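Local coordinates for beta-lactamase (Burkholderia cenocepacia, PDB 5E2G), which probably hydrolyses the beta-lactam ring of antibiotics to give substituted beta-amino acids, as class C serine beta-lactamases do, at residues K89-L94 / G128-L133. Numbering follows the deposited sequence.
Sequences KYLPEL and GLIRYL
L94, at the end of the short 3-10 segment 92-94, and L133, in helix 126-135, bring the two backbones closest, their CA atoms 7.4 Å apart, and the gap is filled mainly by apolar side chains. The turn after helix 87-90 is drawn together by the bond from L94 N to L91 O, 3.1 Å long, which lets L91 and L94 present their side chains to the same neighbour; P92, with its phi already fixed by the ring, suits the start of such a tight turn. On the helix, I130 and L133 are three residues apart and therefore lie on one face. The delta methyl of I130 ends against the fork of L91, with CD1 of I130 3.6 Å from CD1 of L91 and 3.8 Å from its CD2. In I130, CG1 lies anti to the carbonyl carbon (chi1 -61°), and the chi2 turn of -65° then brings CD1 to L91. L133 crosses L91 at about a right angle, and its CD1 is 3.8 Å from CD1 of L91. The fork of L94 straddles CB of L133, with CD1 at 3.8 Å and CD2 at 3.9 Å. In the helical region of this serine beta-lactamase fold, the contact joins two elements linked by 33 residues, some not modelled, with little helix and no strand among the rest. Helix 150-164 supplies M155 and W158 against L91, while F99 touches both L94 and L133; the three leucines are buried in this largely apolar junction, which suits branched aliphatic side chains, and I130 is partly exposed. At the solvent-facing margin, E93 comes alongside I130, its carboxylate carbon CD 4.2 Å from CG2 of I130; a carboxylate suits this exposed position, where it can probably meet solvent.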
# COMPACT_ATOMS: atom_id res chain seq x y z
N LYS A 89 -14.60 20.24 5.11
CA LYS A 89 -15.57 19.79 6.11
C LYS A 89 -14.89 19.51 7.45
O LYS A 89 -15.44 19.82 8.51
CB LYS A 89 -16.30 18.54 5.63
CG LYS A 89 -17.26 17.96 6.64
CD LYS A 89 -17.88 16.68 6.14
CE LYS A 89 -18.95 16.18 7.10
NZ LYS A 89 -19.59 14.92 6.62
N TYR A 90 -13.69 18.92 7.41
CA TYR A 90 -12.98 18.53 8.62
C TYR A 90 -11.89 19.52 9.02
O TYR A 90 -11.49 19.54 10.19
CB TYR A 90 -12.39 17.13 8.43
CG TYR A 90 -13.48 16.14 8.06
CD1 TYR A 90 -14.39 15.71 9.02
CD2 TYR A 90 -13.62 15.66 6.76
CE1 TYR A 90 -15.40 14.83 8.70
CE2 TYR A 90 -14.63 14.77 6.43
CZ TYR A 90 -15.52 14.36 7.41
OH TYR A 90 -16.53 13.48 7.13
N LEU A 91 -11.41 20.35 8.09
CA LEU A 91 -10.50 21.45 8.39
C LEU A 91 -11.23 22.73 8.03
O LEU A 91 -11.11 23.23 6.91
CB LEU A 91 -9.19 21.33 7.61
CG LEU A 91 -8.33 20.12 7.94
CD1 LEU A 91 -7.08 20.14 7.07
CD2 LEU A 91 -7.99 20.07 9.43
N PRO A 92 -12.00 23.30 8.95
CA PRO A 92 -12.86 24.44 8.60
C PRO A 92 -12.12 25.66 8.10
O PRO A 92 -12.69 26.46 7.35
CB PRO A 92 -13.60 24.73 9.91
CG PRO A 92 -13.53 23.46 10.68
CD PRO A 92 -12.22 22.85 10.33
N GLU A 93 -10.86 25.85 8.52
CA GLU A 93 -10.09 27.01 8.07
C GLU A 93 -9.94 27.02 6.55
O GLU A 93 -9.99 28.09 5.93
CB GLU A 93 -8.72 27.02 8.74
CG GLU A 93 -8.74 27.02 10.26
CD GLU A 93 -7.54 27.75 10.84
OE1 GLU A 93 -7.14 28.78 10.26
OE2 GLU A 93 -6.99 27.30 11.88
N LEU A 94 -9.75 25.84 5.95
CA LEU A 94 -9.50 25.72 4.52
C LEU A 94 -10.73 26.01 3.68
O LEU A 94 -10.61 26.06 2.45
CB LEU A 94 -9.00 24.32 4.19
CG LEU A 94 -7.73 23.88 4.91
CD1 LEU A 94 -7.27 22.51 4.42
CD2 LEU A 94 -6.65 24.93 4.73
N GLY A 128 1.33 24.64 11.06
CA GLY A 128 2.08 24.87 9.84
C GLY A 128 1.56 24.05 8.67
O GLY A 128 1.59 24.50 7.52
N LEU A 129 1.10 22.83 8.95
CA LEU A 129 0.40 22.04 7.94
C LEU A 129 -0.81 22.81 7.39
O LEU A 129 -0.97 22.95 6.17
CB LEU A 129 -0.04 20.70 8.53
CG LEU A 129 -1.01 19.89 7.67
CD1 LEU A 129 -0.36 19.53 6.36
CD2 LEU A 129 -1.50 18.65 8.40
N ILE A 130 -1.67 23.29 8.29
CA ILE A 130 -2.78 24.13 7.87
C ILE A 130 -2.28 25.33 7.10
O ILE A 130 -2.89 25.76 6.12
CB ILE A 130 -3.62 24.55 9.09
CG1 ILE A 130 -4.20 23.31 9.78
CG2 ILE A 130 -4.72 25.50 8.67
CD1 ILE A 130 -5.20 22.55 8.95
N ARG A 131 -1.14 25.89 7.52
CA ARG A 131 -0.52 26.97 6.76
C ARG A 131 -0.16 26.50 5.36
O ARG A 131 -0.39 27.21 4.37
CB ARG A 131 0.71 27.50 7.48
CG ARG A 131 0.40 28.40 8.66
CD ARG A 131 1.62 29.20 9.12
NE ARG A 131 2.06 28.85 10.48
CZ ARG A 131 3.14 28.11 10.75
NH1 ARG A 131 3.89 27.65 9.76
NH2 ARG A 131 3.46 27.84 12.01
N TYR A 132 0.39 25.28 5.24
CA TYR A 132 0.77 24.80 3.92
C TYR A 132 -0.45 24.54 3.04
O TYR A 132 -0.46 24.91 1.86
CB TYR A 132 1.61 23.53 4.02
CG TYR A 132 1.71 22.86 2.67
CD1 TYR A 132 2.28 23.53 1.59
CD2 TYR A 132 1.20 21.58 2.47
CE1 TYR A 132 2.36 22.93 0.34
CE2 TYR A 132 1.27 20.98 1.22
CZ TYR A 132 1.85 21.65 0.16
OH TYR A 132 1.92 21.05 -1.08
N LEU A 133 -1.48 23.91 3.59
CA LEU A 133 -2.67 23.62 2.79
C LEU A 133 -3.37 24.90 2.35
O LEU A 133 -3.95 24.94 1.26
CB LEU A 133 -3.62 22.73 3.58
CG LEU A 133 -3.07 21.36 3.94
CD1 LEU A 133 -3.97 20.66 4.94
CD2 LEU A 133 -2.91 20.53 2.69